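Local structure of ATP phosphoribosyltransferase (Methanobacterium thermoautotrophicum, 2VD3) at residues Ile7-Lys12 and Ile47-Ser52; Asp56-Val61 and Gly69-Asp74; Ile112-Val117 and Gly134-Val139. The protein probably catalyses the first step of histidine biosynthesis, joining ATP to 5-phosphoribose 1-diphosphate, and is captured here with bound histidine, its feedback inhibitor. All coordinates share one frame; numbering follows the deposited sequence.

Contact 1. Residues Ile7-Lys12 and Ile47-Ser52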
loop_
_atom_site.group_PDB
_atom_site.type_symbol
_atom_site.label_atom_id
_atom_site.label_comp_id
_atom_site.label_asym_id
_atom_site.label_seq_id
_atom_site.Cartn_x
_atom_site.Cartn_y
_atom_site.Cartn_z
ATOM N N ILE A 7 2.069 28.913 -0.029
ATOM C CA ILE A 7 1.978 28.330 1.312
ATOM C C ILE A 7 2.388 26.852 1.338
ATOM O O ILE A 7 1.900 26.028 0.544
ATOM C CB ILE A 7 0.590 28.553 1.975
ATOM C CG1 ILE A 7 0.495 27.821 3.319
ATOM C CG2 ILE A 7 -0.540 28.137 1.062
ATOM C CD1 ILE A 7 -0.329 28.587 4.372
ATOM N N ALA A 8 3.296 26.545 2.259
ATOM C CA ALA A 8 3.811 25.207 2.451
ATOM C C ALA A 8 2.870 24.420 3.351
ATOM O O ALA A 8 2.598 24.809 4.483
ATOM C CB ALA A 8 5.215 25.261 3.042
ATOM N N VAL A 9 2.360 23.316 2.831
ATOM C CA VAL A 9 1.376 22.509 3.547
ATOM C C VAL A 9 1.910 21.089 3.623
ATOM O O VAL A 9 2.417 20.572 2.629
ATOM C CB VAL A 9 -0.007 22.569 2.836
ATOM C CG1 VAL A 9 -0.996 21.554 3.403
ATOM C CG2 VAL A 9 -0.577 23.994 2.911
ATOM N N PRO A 10 1.851 20.470 4.814
ATOM C CA PRO A 10 2.342 19.097 4.955
ATOM C C PRO A 10 1.677 18.138 3.984
ATOM O O PRO A 10 0.474 18.259 3.712
ATOM C CB PRO A 10 2.012 18.758 6.410
ATOM C CG PRO A 10 2.054 20.095 7.084
ATOM C CD PRO A 10 1.385 21.006 6.108
ATOM N N SER A 11 2.477 17.213 3.456
ATOM C CA SER A 11 2.052 16.265 2.424
ATOM C C SER A 11 1.588 14.939 3.002
ATOM O O SER A 11 0.709 14.285 2.437
ATOM C CB SER A 11 3.189 16.014 1.437
ATOM O OG SER A 11 4.432 15.930 2.112
ATOM N N LYS A 12 2.189 14.536 4.117
ATOM C CA LYS A 12 1.794 13.306 4.802
ATOM C C LYS A 12 1.708 13.543 6.306
ATOM O O LYS A 12 2.122 14.593 6.796
ATOM C CB LYS A 12 2.736 12.129 4.448
ATOM C CG LYS A 12 4.231 12.467 4.421
ATOM C CD LYS A 12 4.984 11.622 3.387
ATOM C CE LYS A 12 5.441 10.281 3.948
ATOM N NZ LYS A 12 6.115 9.454 2.912
ATOM N N ILE A 47 -2.993 32.633 -4.529
ATOM C CA ILE A 47 -2.469 31.701 -3.549
ATOM C C ILE A 47 -2.212 30.335 -4.162
ATOM O O ILE A 47 -3.124 29.706 -4.700
ATOM C CB ILE A 47 -3.391 31.580 -2.292
ATOM C CG1 ILE A 47 -3.548 32.949 -1.611
ATOM C CG2 ILE A 47 -2.831 30.545 -1.305
ATOM C CD1 ILE A 47 -4.715 33.042 -0.663
ATOM N N GLU A 48 -0.967 29.880 -4.075
ATOM C CA GLU A 48 -0.646 28.505 -4.433
ATOM C C GLU A 48 -0.158 27.702 -3.217
ATOM O O GLU A 48 0.248 28.264 -2.187
ATOM C CB GLU A 48 0.351 28.445 -5.594
ATOM C CG GLU A 48 1.793 28.347 -5.160
ATOM C CD GLU A 48 2.781 28.696 -6.254
ATOM O OE1 GLU A 48 3.943 28.992 -5.898
ATOM O OE2 GLU A 48 2.402 28.679 -7.452
ATOM N N VAL A 49 -0.219 26.382 -3.348
ATOM C CA VAL A 49 0.170 25.485 -2.277
ATOM C C VAL A 49 1.356 24.660 -2.732
ATOM O O VAL A 49 1.348 24.107 -3.840
ATOM C CB VAL A 49 -1.012 24.581 -1.834
ATOM C CG1 VAL A 49 -0.531 23.401 -0.992
ATOM C CG2 VAL A 49 -2.041 25.409 -1.071
ATOM N N MET A 50 2.390 24.630 -1.892
ATOM C CA MET A 50 3.496 23.705 -2.072
ATOM C C MET A 50 3.421 22.571 -1.055
ATOM O O MET A 50 3.465 22.808 0.156
ATOM C CB MET A 50 4.851 24.412 -1.962
ATOM C CG MET A 50 6.014 23.454 -2.223
ATOM S SD MET A 50 7.664 24.171 -2.206
ATOM C CE MET A 50 7.755 24.753 -0.514
ATOM N N PHE A 51 3.323 21.346 -1.553
ATOM C CA PHE A 51 3.362 20.172 -0.700
ATOM C C PHE A 51 4.785 19.840 -0.256
ATOM O O PHE A 51 5.639 19.468 -1.053
ATOM C CB PHE A 51 2.695 18.982 -1.385
ATOM C CG PHE A 51 1.224 19.158 -1.580
ATOM C CD1 PHE A 51 0.673 19.130 -2.851
ATOM C CD2 PHE A 51 0.384 19.374 -0.480
ATOM C CE1 PHE A 51 -0.699 19.296 -3.033
ATOM C CE2 PHE A 51 -0.975 19.556 -0.644
ATOM C CZ PHE A 51 -1.525 19.515 -1.922
ATOM N N SER A 52 5.012 19.978 1.041
ATOM C CA SER A 52 6.312 19.804 1.631
ATOM C C SER A 52 6.167 18.887 2.820
ATOM O O SER A 52 5.114 18.873 3.447
ATOM C CB SER A 52 6.821 21.163 2.107
ATOM O OG SER A 52 6.939 22.075 1.029
#
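Strands 7-10 and 47-52 run side by side in the same direction, their axes 4.7 Å apart at the closest and turned 40° against each other, with Ile-7 opposite Val-49 and Val-9 opposite Phe-51. Toward strand 47-52 the odd residues of strand 7-10 do the bonding. Ile-7 N gives a hydrogen bond to Glu-48 O (2.9 Å) and Ile-7 O accepts one from Met-50 N; Val-9 then repeats the pattern, its N bonding to Met-50 O and its O to Ser-52 N. On the face that carries Val-9, Val-49 is the hub. Its CG1 lies anti to the backbone N (chi1 165°), which sends that branch forward to Val-9 CG2 at 3.9 Å and over one face of the Phe-51 ring, offset toward the rim. The other branch, CG2, packs alongside Ile-7 CG2 at 3.8 Å. The two strands belong to the first lobe of a type II periplasmic-binding-protein-like fold, and strand 68-72 bonds to the far edge of strand 5-10. On the face of Ala-8 and Met-50, Ala-8 CB lies 4.1 Å from Ser-52 OG; helix 57-63 packs on this face, Ile-57 against Ala-8 and Phe-60 against Met-50. Glu-48 turns away and pairs with Arg-6 in a salt bridge. Where the first strand ends, Ser-52 O receives two weak bonds, from Ser-11 N at 3.1 Å and from Ser-11 OG at 3.3 Å.

Contact 2. Residues Asp56-Val61 and Gly69-Asp74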
loop_
_atom_site.group_PDB
_atom_site.type_symbol
_atom_site.label_atom_id
_atom_site.label_comp_id
_atom_site.label_asym_id
_atom_site.label_seq_id
_atom_site.Cartn_x
_atom_site.Cartn_y
_atom_site.Cartn_z
ATOM N N ASP A 56 10.425 19.988 7.086
ATOM C CA ASP A 56 11.143 20.874 6.171
ATOM C C ASP A 56 10.477 22.241 6.054
ATOM O O ASP A 56 11.086 23.205 5.596
ATOM C CB ASP A 56 11.220 20.236 4.777
ATOM C CG ASP A 56 12.163 19.062 4.714
ATOM O OD1 ASP A 56 11.897 18.152 3.913
ATOM O OD2 ASP A 56 13.183 19.044 5.434
ATOM N N ILE A 57 9.215 22.328 6.462
ATOM C CA ILE A 57 8.470 23.582 6.357
ATOM C C ILE A 57 9.078 24.781 7.132
ATOM O O ILE A 57 9.110 25.892 6.611
ATOM C CB ILE A 57 6.973 23.374 6.675
ATOM C CG1 ILE A 57 6.361 22.408 5.643
ATOM C CG2 ILE A 57 6.246 24.706 6.700
ATOM C CD1 ILE A 57 4.856 22.165 5.758
ATOM N N PRO A 58 9.550 24.576 8.375
ATOM C CA PRO A 58 10.208 25.719 9.009
ATOM C C PRO A 58 11.313 26.354 8.135
ATOM O O PRO A 58 11.295 27.564 7.918
ATOM C CB PRO A 58 10.781 25.113 10.291
ATOM C CG PRO A 58 9.845 24.031 10.611
ATOM C CD PRO A 58 9.491 23.417 9.285
ATOM N N GLU A 59 12.230 25.538 7.613
ATOM C CA GLU A 59 13.303 26.020 6.738
ATOM C C GLU A 59 12.833 26.628 5.406
ATOM O O GLU A 59 13.321 27.693 5.022
ATOM C CB GLU A 59 14.348 24.923 6.493
ATOM C CG GLU A 59 15.235 24.651 7.716
ATOM C CD GLU A 59 16.027 25.870 8.164
ATOM O OE1 GLU A 59 17.154 26.061 7.670
ATOM O OE2 GLU A 59 15.536 26.635 9.019
ATOM N N PHE A 60 11.897 25.968 4.716
ATOM C CA PHE A 60 11.353 26.513 3.471
ATOM C C PHE A 60 10.788 27.912 3.681
ATOM O O PHE A 60 10.932 28.798 2.815
ATOM C CB PHE A 60 10.261 25.614 2.867
ATOM C CG PHE A 60 10.760 24.285 2.349
ATOM C CD1 PHE A 60 12.118 24.059 2.115
ATOM C CD2 PHE A 60 9.850 23.253 2.071
ATOM C CE1 PHE A 60 12.559 22.818 1.625
ATOM C CE2 PHE A 60 10.284 22.026 1.576
ATOM C CZ PHE A 60 11.636 21.805 1.355
ATOM N N VAL A 61 10.144 28.107 4.828
ATOM C CA VAL A 61 9.569 29.396 5.174
ATOM C C VAL A 61 10.642 30.378 5.635
ATOM O O VAL A 61 10.591 31.557 5.291
ATOM C CB VAL A 61 8.429 29.249 6.224
ATOM C CG1 VAL A 61 7.894 30.613 6.668
ATOM C CG2 VAL A 61 7.289 28.380 5.660
ATOM N N GLY A 69 3.769 28.882 5.903
ATOM C CA GLY A 69 3.758 27.446 6.124
ATOM C C GLY A 69 2.779 27.075 7.209
ATOM O O GLY A 69 2.413 27.907 8.030
ATOM N N ILE A 70 2.329 25.831 7.190
ATOM C CA ILE A 70 1.490 25.298 8.249
ATOM C C ILE A 70 2.260 24.100 8.735
ATOM O O ILE A 70 2.456 23.156 7.981
ATOM C CB ILE A 70 0.116 24.844 7.708
ATOM C CG1 ILE A 70 -0.699 26.050 7.211
ATOM C CG2 ILE A 70 -0.654 24.018 8.773
ATOM C CD1 ILE A 70 -2.012 25.674 6.517
ATOM N N THR A 71 2.743 24.148 9.972
ATOM C CA THR A 71 3.474 23.011 10.537
ATOM C C THR A 71 3.432 23.021 12.060
ATOM O O THR A 71 2.849 23.924 12.664
ATOM C CB THR A 71 4.935 22.883 9.972
ATOM O OG1 THR A 71 5.502 21.634 10.390
ATOM C CG2 THR A 71 5.830 24.024 10.415
ATOM N N GLY A 72 4.041 22.009 12.671
ATOM C CA GLY A 72 3.982 21.830 14.112
ATOM C C GLY A 72 5.015 22.681 14.802
ATOM O O GLY A 72 6.108 22.865 14.284
ATOM N N TYR A 73 4.658 23.202 15.976
ATOM C CA TYR A 73 5.539 24.047 16.782
ATOM C C TYR A 73 6.811 23.308 17.190
ATOM O O TYR A 73 7.890 23.893 17.206
ATOM C CB TYR A 73 4.788 24.556 18.016
ATOM C CG TYR A 73 5.577 25.502 18.894
ATOM C CD1 TYR A 73 5.994 26.748 18.423
ATOM C CD2 TYR A 73 5.891 25.160 20.206
ATOM C CE1 TYR A 73 6.709 27.621 19.238
ATOM C CE2 TYR A 73 6.612 26.025 21.027
ATOM C CZ TYR A 73 7.012 27.251 20.537
ATOM O OH TYR A 73 7.733 28.101 21.346
ATOM N N ASP A 74 6.683 22.021 17.517
ATOM C CA ASP A 74 7.846 21.204 17.853
ATOM C C ASP A 74 8.905 21.231 16.751
ATOM O O ASP A 74 10.098 21.366 17.025
ATOM C CB ASP A 74 7.439 19.765 18.183
ATOM C CG ASP A 74 6.519 19.136 17.131
ATOM O OD1 ASP A 74 6.013 18.039 17.401
ATOM O OD2 ASP A 74 6.286 19.712 16.048
#
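Ile-57 and Val-61, one turn apart on helix 57-63, both press a methyl onto the backbone of Gly-69, and this is the tight part of the contact. Ile-57 CG2 comes within 3.7 Å of Gly-69 CA, and Val-61 CG2 within 3.6 Å of Gly-69 N; with no side chain on the glycine, the helix can settle directly on the strand. Ile-57 also reaches lengthwise: CG1 lies anti to the carbonyl carbon (chi1 -62°), and the extended chain carries CD1 to 3.4 Å from Ile-70 O. Next along the strand, Thr-71 and Ile-57 overlap while pointing opposite ways, with Thr-71 CG2 3.8 Å from Ile-57 CG2. The same threonine methyl meets the edge of the proline ring, Pro-58 CD, at 3.9 Å. Thr-71 OG1 is turned to a different partner, Ala-54 O, in a hydrogen bond. Helix 57-63 is the connection of a beta-alpha-beta crossover from strand 47-52 to strand 68-72, which passes over the intervening strand 5-10; the axis of helix 57-61 makes 146° with that of strand 69-72. Asp-56, Glu-59 and Phe-60 make no contact with strand 69-72. All three touch a second subunit, where Asp-56 OD2 bonds to Thr-143 N of that neighbour besides its salt bridge to Arg-79, and Phe-60 also lies on strand 47-52. Past Thr-71 the contact ends: Gly-72 is at the N-cap position of helix 73-79, and partly exposed Tyr-73 touches nothing of helix 57-61.

Contact 3. Residues Ile112-Val117 and Gly134-Val139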
loop_
_atom_site.group_PDB
_atom_site.type_symbol
_atom_site.label_atom_id
_atom_site.label_comp_id
_atom_site.label_asym_id
_atom_site.label_seq_id
_atom_site.Cartn_x
_atom_site.Cartn_y
_atom_site.Cartn_z
ATOM N N ILE A 112 17.822 12.517 37.797
ATOM C CA ILE A 112 18.634 12.074 36.668
ATOM C C ILE A 112 20.123 12.195 37.000
ATOM O O ILE A 112 20.604 13.287 37.317
ATOM C CB ILE A 112 18.278 12.832 35.362
ATOM C CG1 ILE A 112 16.812 12.591 34.983
ATOM C CG2 ILE A 112 19.188 12.402 34.217
ATOM C CD1 ILE A 112 16.226 13.638 34.053
ATOM N N PRO A 113 20.853 11.067 36.932
ATOM C CA PRO A 113 22.274 11.046 37.262
ATOM C C PRO A 113 23.165 11.467 36.086
ATOM O O PRO A 113 22.723 11.444 34.930
ATOM C CB PRO A 113 22.531 9.578 37.637
ATOM C CG PRO A 113 21.254 8.812 37.284
ATOM C CD PRO A 113 20.370 9.738 36.521
ATOM N N ARG A 114 24.404 11.848 36.402
ATOM C CA ARG A 114 25.405 12.279 35.423
ATOM C C ARG A 114 25.393 11.493 34.106
ATOM O O ARG A 114 25.373 12.084 33.021
ATOM C CB ARG A 114 26.811 12.211 36.042
ATOM C CG ARG A 114 27.425 13.553 36.409
ATOM C CD ARG A 114 26.803 14.151 37.657
ATOM N NE ARG A 114 27.531 15.334 38.110
ATOM C CZ ARG A 114 27.273 16.583 37.722
ATOM N NH1 ARG A 114 26.294 16.838 36.857
ATOM N NH2 ARG A 114 27.999 17.586 38.205
ATOM N N GLY A 115 25.410 10.169 34.198
ATOM C CA GLY A 115 25.609 9.344 33.009
ATOM C C GLY A 115 24.368 8.932 32.239
ATOM O O GLY A 115 24.471 8.157 31.286
ATOM N N ALA A 116 23.203 9.446 32.629
ATOM C CA ALA A 116 21.933 8.958 32.089
ATOM C C ALA A 116 21.818 9.176 30.594
ATOM O O ALA A 116 22.197 10.226 30.076
ATOM C CB ALA A 116 20.752 9.582 32.808
ATOM N N VAL A 117 21.303 8.165 29.906
ATOM C CA VAL A 117 21.092 8.252 28.465
ATOM C C VAL A 117 19.616 8.495 28.180
ATOM O O VAL A 117 18.749 7.813 28.730
ATOM C CB VAL A 117 21.616 6.992 27.730
ATOM C CG1 VAL A 117 21.310 7.064 26.246
ATOM C CG2 VAL A 117 23.123 6.834 27.959
ATOM N N GLY A 134 20.083 22.322 33.722
ATOM C CA GLY A 134 21.437 22.053 34.221
ATOM C C GLY A 134 21.811 20.590 34.384
ATOM O O GLY A 134 22.833 20.272 34.998
ATOM N N ILE A 135 20.995 19.697 33.826
ATOM C CA ILE A 135 21.226 18.261 33.958
ATOM C C ILE A 135 22.289 17.795 32.973
ATOM O O ILE A 135 22.273 18.174 31.799
ATOM C CB ILE A 135 19.937 17.431 33.752
ATOM C CG1 ILE A 135 18.739 18.081 34.451
ATOM C CG2 ILE A 135 20.137 16.014 34.259
ATOM C CD1 ILE A 135 17.384 17.541 33.985
ATOM N N ASP A 136 23.222 16.987 33.469
ATOM C CA ASP A 136 24.208 16.333 32.626
ATOM C C ASP A 136 23.670 14.950 32.299
ATOM O O ASP A 136 23.630 14.070 33.155
ATOM C CB ASP A 136 25.566 16.248 33.331
ATOM C CG ASP A 136 26.654 15.606 32.466
ATOM O OD1 ASP A 136 26.348 15.005 31.413
ATOM O OD2 ASP A 136 27.840 15.689 32.860
ATOM N N ALA A 137 23.219 14.787 31.060
ATOM C CA ALA A 137 22.753 13.505 30.563
ATOM C C ALA A 137 23.078 13.418 29.081
ATOM O O ALA A 137 23.182 14.446 28.401
ATOM C CB ALA A 137 21.256 13.338 30.810
ATOM N N GLU A 138 23.260 12.196 28.587
ATOM C CA GLU A 138 23.564 11.981 27.179
ATOM C C GLU A 138 22.278 11.842 26.376
ATOM O O GLU A 138 21.282 11.285 26.856
ATOM C CB GLU A 138 24.457 10.751 26.972
ATOM C CG GLU A 138 25.596 10.588 27.988
ATOM C CD GLU A 138 26.453 11.838 28.149
ATOM O OE1 GLU A 138 26.922 12.387 27.125
ATOM O OE2 GLU A 138 26.662 12.259 29.309
ATOM N N VAL A 139 22.320 12.346 25.148
ATOM C CA VAL A 139 21.164 12.363 24.269
ATOM C C VAL A 139 21.462 11.531 23.032
ATOM O O VAL A 139 22.400 11.827 22.289
ATOM C CB VAL A 139 20.793 13.815 23.875
ATOM C CG1 VAL A 139 19.776 13.841 22.761
ATOM C CG2 VAL A 139 20.279 14.578 25.092
#
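Ala-116 O receives Glu-138 N in the one hydrogen bond that joins the two segments, 2.7 Å long, with the donor nearly along the C=O axis although the N-H itself is bent to 150°. The Ala-137 methyl sits close by, its CB 3.3 Å from the same oxygen. One residue on, Val-117 and Glu-138 form a parallel bridge, with Glu-138 O turned to Val-117 CA at 3.4 Å and Glu-138 also bonded through its backbone to Ile-118. Beside the type I turn that runs from Pro-113 to Ala-116, the packing is apolar. The side chains of Ile-112 and Ile-135 lie nearly perpendicular; in both, CG2 is the branch anti to the backbone N, and these two methyls meet at 3.7 Å. Ile-112 CG2 continues to Ala-137 CB at 4.1 Å, while Leu-130 of helix 123-132 packs against Ile-135 and Ala-137. The solvent side is polar. The Arg-114 chain bends at chi2 (74°) and lays NH1 3.6 Å from Asp-136 CB, across that side chain. It makes no salt bridge with Asp-136: NH1 is 4.4 Å from Asp-136 OD2, the oxygen lies well out of the guanidinium plane, and the two flat groups are 68° apart, so any attraction is probably diffuse. Arg-114 also touches a crystal neighbour. Gly-134, with positive phi, closes helix 123-132 in a Schellman motif, and the chain then enters strand 138-141, parallel to strand 117-120: the start and finish of a surface beta-alpha-beta unit in the second lobe of the periplasmic-binding-protein-like fold.

How the contacts relate
The three contacts follow one another along the chain without interleaving. Contacts 1 and 2 are neighbours, their centres 10 Å apart: strand 47-52 leads into helix 57-63, strands 5-10 and 68-72 are adjacent in the sheet, and Ala-8 O probably accepts a hydrogen bond from Ile-70 N. Both belong to the buried part of one lobe. Contact 3 is remote, its centre 39 Å from that of contact 1 and 30 Å from that of contact 2, at the surface of the other lobe. The long strands 94-101 and 173-188 connect the two lobes, consistent with a bilobal catalytic region whose substrates bind in the cleft, as in relatives of this fold.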